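Local atomic coordinates of helicase of the snf2/rad54 family (Sulfolobus solfataricus, PDB entry 1Z5Z), a protein that probably couples ATP hydrolysis to translocation along DNA as a SWI2/SNF2-family ATPase, of which this is the C-terminal helicase domain. Residues 52-65 and 250-264. Numbering follows the deposited sequence.
Sequences LFNNIDSVTGIKRK and SWITELSTEELRKVI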
loop_
_atom_site.group_PDB
_atom_site.type_symbol
_atom_site.label_atom_id
_atom_site.label_comp_id
_atom_site.label_asym_id
_atom_site.label_seq_id
_atom_site.Cartn_x
_atom_site.Cartn_y
_atom_site.Cartn_z
ATOM N N LEU A 52 9.813 3.916 -18.337
ATOM C CA LEU A 52 10.305 2.548 -18.369
ATOM C C LEU A 52 10.333 1.980 -19.791
ATOM O O LEU A 52 11.350 1.433 -20.209
ATOM C CB LEU A 52 9.474 1.616 -17.485
ATOM C CG LEU A 52 10.012 0.182 -17.535
ATOM C CD1 LEU A 52 11.453 0.213 -17.004
ATOM C CD2 LEU A 52 9.164 -0.776 -16.712
ATOM N N PHE A 53 9.225 2.088 -20.532
ATOM C CA PHE A 53 9.211 1.543 -21.879
ATOM C C PHE A 53 10.067 2.270 -22.889
ATOM O O PHE A 53 10.371 1.699 -23.938
ATOM C CB PHE A 53 7.774 1.351 -22.391
ATOM C CG PHE A 53 7.042 0.265 -21.649
ATOM C CD1 PHE A 53 6.087 0.583 -20.687
ATOM C CD2 PHE A 53 7.393 -1.061 -21.826
ATOM C CE1 PHE A 53 5.510 -0.400 -19.921
ATOM C CE2 PHE A 53 6.813 -2.053 -21.054
ATOM C CZ PHE A 53 5.885 -1.724 -20.112
ATOM N N ASN A 54 10.467 3.503 -22.591
ATOM C CA ASN A 54 11.334 4.257 -23.496
ATOM C C ASN A 54 12.776 3.704 -23.436
ATOM O O ASN A 54 13.489 3.771 -24.421
ATOM C CB ASN A 54 11.388 5.728 -23.064
ATOM C CG ASN A 54 10.266 6.587 -23.619
ATOM O OD1 ASN A 54 10.281 7.812 -23.433
ATOM N ND2 ASN A 54 9.310 5.986 -24.279
ATOM N N ASN A 55 13.189 3.157 -22.288
ATOM C CA ASN A 55 14.564 2.676 -22.115
ATOM C C ASN A 55 14.787 1.190 -21.865
ATOM O O ASN A 55 15.926 0.725 -21.911
ATOM C CB ASN A 55 15.232 3.454 -20.982
ATOM C CG ASN A 55 15.174 4.943 -21.197
ATOM O OD1 ASN A 55 15.765 5.465 -22.134
ATOM N ND2 ASN A 55 14.452 5.640 -20.335
ATOM N N ILE A 56 13.713 0.454 -21.611
ATOM C CA ILE A 56 13.787 -0.970 -21.329
ATOM C C ILE A 56 14.381 -1.840 -22.462
ATOM O O ILE A 56 14.947 -2.905 -22.206
ATOM C CB ILE A 56 12.391 -1.492 -20.972
ATOM C CG1 ILE A 56 12.433 -2.994 -20.662
ATOM C CG2 ILE A 56 11.443 -1.190 -22.118
ATOM C CD1 ILE A 56 12.105 -3.370 -19.229
ATOM N N ASP A 57 14.249 -1.411 -23.712
ATOM C CA ASP A 57 14.790 -2.224 -24.798
ATOM C C ASP A 57 16.322 -2.213 -24.823
ATOM O O ASP A 57 16.951 -3.212 -25.190
ATOM C CB ASP A 57 14.248 -1.749 -26.145
ATOM C CG ASP A 57 12.806 -2.135 -26.353
ATOM O OD1 ASP A 57 12.167 -1.516 -27.218
ATOM O OD2 ASP A 57 12.308 -3.064 -25.666
ATOM N N SER A 58 16.922 -1.095 -24.422
ATOM C CA SER A 58 18.368 -0.995 -24.420
ATOM C C SER A 58 18.999 -2.073 -23.548
ATOM O O SER A 58 19.828 -2.844 -24.023
ATOM C CB SER A 58 18.818 0.396 -23.959
ATOM O OG SER A 58 18.584 0.612 -22.574
ATOM N N VAL A 59 18.586 -2.192 -22.293
ATOM C CA VAL A 59 19.200 -3.201 -21.420
ATOM C C VAL A 59 18.614 -4.596 -21.473
ATOM O O VAL A 59 17.518 -4.830 -22.000
ATOM C CB VAL A 59 19.172 -2.771 -19.946
ATOM C CG1 VAL A 59 19.830 -1.401 -19.784
ATOM C CG2 VAL A 59 17.742 -2.742 -19.455
ATOM N N THR A 60 19.359 -5.523 -20.882
ATOM C CA THR A 60 18.942 -6.908 -20.816
ATOM C C THR A 60 19.470 -7.476 -19.517
ATOM O O THR A 60 20.199 -6.798 -18.781
ATOM C CB THR A 60 19.520 -7.729 -21.988
ATOM O OG1 THR A 60 18.810 -8.969 -22.113
ATOM C CG2 THR A 60 20.978 -8.026 -21.755
ATOM N N GLY A 61 19.091 -8.716 -19.243
ATOM C CA GLY A 61 19.542 -9.384 -18.043
ATOM C C GLY A 61 19.455 -8.607 -16.740
ATOM O O GLY A 61 18.399 -8.091 -16.357
ATOM N N ILE A 62 20.590 -8.538 -16.051
ATOM C CA ILE A 62 20.685 -7.862 -14.774
ATOM C C ILE A 62 20.226 -6.422 -14.819
ATOM O O ILE A 62 19.449 -6.012 -13.962
ATOM C CB ILE A 62 22.142 -7.915 -14.208
ATOM C CG1 ILE A 62 22.419 -9.313 -13.651
ATOM C CG2 ILE A 62 22.339 -6.862 -13.116
ATOM C CD1 ILE A 62 21.427 -9.773 -12.589
ATOM N N LYS A 63 20.705 -5.645 -15.788
ATOM C CA LYS A 63 20.300 -4.243 -15.853
ATOM C C LYS A 63 18.794 -4.074 -16.138
ATOM O O LYS A 63 18.198 -3.071 -15.735
ATOM C CB LYS A 63 21.118 -3.469 -16.897
ATOM C CG LYS A 63 22.600 -3.214 -16.527
ATOM C CD LYS A 63 23.171 -2.072 -17.396
ATOM C CE LYS A 63 24.645 -1.781 -17.108
ATOM N N ARG A 64 18.197 -5.050 -16.825
ATOM C CA ARG A 64 16.770 -5.009 -17.151
ATOM C C ARG A 64 16.000 -5.288 -15.872
ATOM O O ARG A 64 15.020 -4.617 -15.578
ATOM C CB ARG A 64 16.400 -6.049 -18.221
ATOM C CG ARG A 64 14.872 -6.129 -18.540
ATOM C CD ARG A 64 14.571 -7.039 -19.742
ATOM N NE ARG A 64 13.205 -6.921 -20.277
ATOM C CZ ARG A 64 12.144 -7.574 -19.802
ATOM N NH1 ARG A 64 10.949 -7.416 -20.361
ATOM N NH2 ARG A 64 12.266 -8.390 -18.768
ATOM N N LYS A 65 16.456 -6.266 -15.103
ATOM C CA LYS A 65 15.793 -6.597 -13.844
ATOM C C LYS A 65 15.740 -5.368 -12.937
ATOM O O LYS A 65 14.672 -4.996 -12.409
ATOM C CB LYS A 65 16.552 -7.703 -13.131
ATOM C CG LYS A 65 15.874 -9.045 -13.146
ATOM C CD LYS A 65 15.699 -9.511 -11.699
ATOM C CE LYS A 65 15.283 -10.982 -11.594
ATOM N NZ LYS A 65 15.044 -11.344 -10.168
ATOM N N SER A 250 9.677 -11.085 -8.111
ATOM C CA SER A 250 10.604 -11.762 -9.003
ATOM C C SER A 250 9.972 -12.124 -10.361
ATOM O O SER A 250 10.491 -11.759 -11.433
ATOM C CB SER A 250 11.141 -13.019 -8.320
ATOM O OG SER A 250 11.712 -13.916 -9.260
ATOM N N TRP A 251 8.840 -12.820 -10.319
ATOM C CA TRP A 251 8.159 -13.218 -11.546
ATOM C C TRP A 251 7.884 -12.026 -12.457
ATOM O O TRP A 251 7.912 -12.171 -13.683
ATOM C CB TRP A 251 6.842 -13.917 -11.228
ATOM C CG TRP A 251 5.834 -13.035 -10.555
ATOM C CD1 TRP A 251 5.775 -12.709 -9.228
ATOM C CD2 TRP A 251 4.741 -12.355 -11.180
ATOM N NE1 TRP A 251 4.706 -11.877 -8.988
ATOM C CE2 TRP A 251 4.052 -11.647 -10.170
ATOM C CE3 TRP A 251 4.269 -12.286 -12.496
ATOM C CZ2 TRP A 251 2.932 -10.869 -10.437
ATOM C CZ3 TRP A 251 3.153 -11.511 -12.758
ATOM C CH2 TRP A 251 2.494 -10.820 -11.731
ATOM N N ILE A 252 7.628 -10.856 -11.867
ATOM C CA ILE A 252 7.349 -9.660 -12.667
ATOM C C ILE A 252 8.573 -9.159 -13.433
ATOM O O ILE A 252 8.454 -8.726 -14.580
ATOM C CB ILE A 252 6.833 -8.466 -11.817
ATOM C CG1 ILE A 252 5.468 -8.778 -11.196
ATOM C CG2 ILE A 252 6.660 -7.241 -12.703
ATOM C CD1 ILE A 252 4.850 -7.564 -10.492
ATOM N N THR A 253 9.747 -9.215 -12.807
ATOM C CA THR A 253 10.971 -8.743 -13.454
ATOM C C THR A 253 11.420 -9.648 -14.591
ATOM O O THR A 253 12.326 -9.309 -15.338
ATOM C CB THR A 253 12.129 -8.624 -12.444
ATOM O OG1 THR A 253 12.434 -9.921 -11.921
ATOM C CG2 THR A 253 11.737 -7.694 -11.278
ATOM N N GLU A 254 10.784 -10.802 -14.722
ATOM C CA GLU A 254 11.128 -11.732 -15.788
ATOM C C GLU A 254 10.068 -11.870 -16.901
ATOM O O GLU A 254 10.179 -12.718 -17.779
ATOM C CB GLU A 254 11.433 -13.094 -15.174
ATOM C CG GLU A 254 12.492 -12.998 -14.095
ATOM C CD GLU A 254 12.899 -14.340 -13.554
ATOM O OE1 GLU A 254 12.004 -15.086 -13.101
ATOM O OE2 GLU A 254 14.114 -14.645 -13.577
ATOM N N LEU A 255 9.031 -11.040 -16.862
ATOM C CA LEU A 255 7.993 -11.080 -17.894
ATOM C C LEU A 255 8.538 -10.484 -19.198
ATOM O O LEU A 255 9.478 -9.686 -19.191
ATOM C CB LEU A 255 6.779 -10.235 -17.469
ATOM C CG LEU A 255 6.073 -10.522 -16.148
ATOM C CD1 LEU A 255 5.066 -9.393 -15.858
ATOM C CD2 LEU A 255 5.368 -11.868 -16.213
ATOM N N SER A 256 7.938 -10.859 -20.317
ATOM C CA SER A 256 8.345 -10.276 -21.587
ATOM C C SER A 256 7.914 -8.800 -21.488
ATOM O O SER A 256 7.089 -8.428 -20.631
ATOM C CB SER A 256 7.574 -10.929 -22.732
ATOM O OG SER A 256 6.185 -10.615 -22.638
ATOM N N THR A 257 8.452 -7.961 -22.358
ATOM C CA THR A 257 8.073 -6.558 -22.353
ATOM C C THR A 257 6.570 -6.343 -22.589
ATOM O O THR A 257 5.981 -5.383 -22.080
ATOM C CB THR A 257 8.840 -5.807 -23.420
ATOM O OG1 THR A 257 10.221 -5.762 -23.037
ATOM C CG2 THR A 257 8.284 -4.376 -23.589
ATOM N N GLU A 258 5.962 -7.238 -23.367
ATOM C CA GLU A 258 4.541 -7.134 -23.678
ATOM C C GLU A 258 3.729 -7.539 -22.458
ATOM O O GLU A 258 2.773 -6.861 -22.103
ATOM C CB GLU A 258 4.176 -8.030 -24.869
ATOM N N GLU A 259 4.098 -8.655 -21.838
ATOM C CA GLU A 259 3.423 -9.101 -20.633
ATOM C C GLU A 259 3.552 -8.051 -19.541
ATOM O O GLU A 259 2.588 -7.780 -18.810
ATOM C CB GLU A 259 4.025 -10.402 -20.132
ATOM C CG GLU A 259 3.610 -11.623 -20.921
ATOM C CD GLU A 259 4.435 -12.831 -20.542
ATOM O OE1 GLU A 259 3.897 -13.949 -20.626
ATOM O OE2 GLU A 259 5.619 -12.659 -20.161
ATOM N N LEU A 260 4.738 -7.450 -19.433
ATOM C CA LEU A 260 4.967 -6.422 -18.420
ATOM C C LEU A 260 4.015 -5.221 -18.629
ATOM O O LEU A 260 3.409 -4.704 -17.687
ATOM C CB LEU A 260 6.417 -5.939 -18.476
ATOM C CG LEU A 260 6.788 -4.841 -17.467
ATOM C CD1 LEU A 260 6.677 -5.401 -16.060
ATOM C CD2 LEU A 260 8.196 -4.317 -17.732
ATOM N N ARG A 261 3.868 -4.789 -19.866
ATOM C CA ARG A 261 3.008 -3.643 -20.160
ATOM C C ARG A 261 1.554 -3.904 -19.750
ATOM O O ARG A 261 0.843 -2.987 -19.347
ATOM C CB ARG A 261 3.088 -3.309 -21.657
ATOM C CG ARG A 261 2.324 -2.057 -22.069
ATOM C CD ARG A 261 2.578 -1.679 -23.534
ATOM N NE ARG A 261 3.036 -0.292 -23.577
ATOM C CZ ARG A 261 4.199 0.103 -24.075
ATOM N NH1 ARG A 261 5.017 -0.790 -24.592
ATOM N NH2 ARG A 261 4.550 1.385 -24.014
ATOM N N LYS A 262 1.132 -5.155 -19.837
ATOM C CA LYS A 262 -0.239 -5.548 -19.470
ATOM C C LYS A 262 -0.402 -5.349 -17.952
ATOM O O LYS A 262 -1.427 -4.864 -17.438
ATOM C CB LYS A 262 -0.464 -7.032 -19.851
ATOM C CG LYS A 262 -1.786 -7.343 -20.589
ATOM C CD LYS A 262 -2.062 -6.357 -21.749
ATOM C CE LYS A 262 -1.683 -6.894 -23.139
ATOM N NZ LYS A 262 -1.967 -5.870 -24.182
ATOM N N VAL A 263 0.646 -5.705 -17.227
ATOM C CA VAL A 263 0.612 -5.582 -15.786
ATOM C C VAL A 263 0.674 -4.156 -15.261
ATOM O O VAL A 263 -0.149 -3.781 -14.415
ATOM C CB VAL A 263 1.744 -6.391 -15.159
ATOM C CG1 VAL A 263 1.835 -6.098 -13.650
ATOM C CG2 VAL A 263 1.477 -7.879 -15.431
ATOM N N ILE A 264 1.578 -3.335 -15.793
ATOM C CA ILE A 264 1.727 -1.977 -15.242
ATOM C C ILE A 264 1.151 -0.722 -15.931
ATOM O O ILE A 264 0.968 0.328 -15.305
ATOM C CB ILE A 264 3.218 -1.695 -14.962
ATOM C CG1 ILE A 264 3.952 -1.350 -16.259
ATOM C CG2 ILE A 264 3.869 -2.928 -14.302
ATOM C CD1 ILE A 264 5.461 -1.150 -16.077
#
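Phe-53 packs as a knob against helix 257-264, among Thr-257, Leu-260, Arg-261 and Ile-264; Phe-53 CZ lies 3.5 Å from Arg-261 CA. The guanidinium of Arg-261 stacks on one ring face, planes 26° apart, with Arg-261 CZ 4.0 Å from the centroid of the Phe-53 ring, a cation-pi geometry; Glu-265 holds Arg-261 NE in a salt bridge. Apolar contacts continue inward, where Leu-52 meets Leu-260 tip to tip (CD2 to CD2, 3.8 Å) and crosses Ile-264 at about a right angle.

Polar bonds come from Arg-64. Its extended chain, CG anti to the backbone N (chi1 176°), carries Arg-64 NH1 and NH2 end-on to Leu-255 O, at 2.9 and 3.1 Å respectively. Arg-64 NH1 also donates to Thr-257 OG1 (3.2 Å), nearly straight at 167°. Both acceptors lie near the guanidinium plane, which fixes its rotation. A leucine here would probably leave Leu-255 O and Thr-257 OG1 without these donors and the turn less firmly held. The aliphatic part of Lys-65 crosses Thr-253, Lys-65 CE 3.1 Å from Thr-253 OG1, which is bonded to Ser-250 O.

A Ser-256/Glu-259 capping box starts helix 257-264. Helix 39-55 thus meets it through apolar and cation-pi packing, while helix 61-78 fixes the preceding turn through cationic Arg-64 bonded to neutral oxygens.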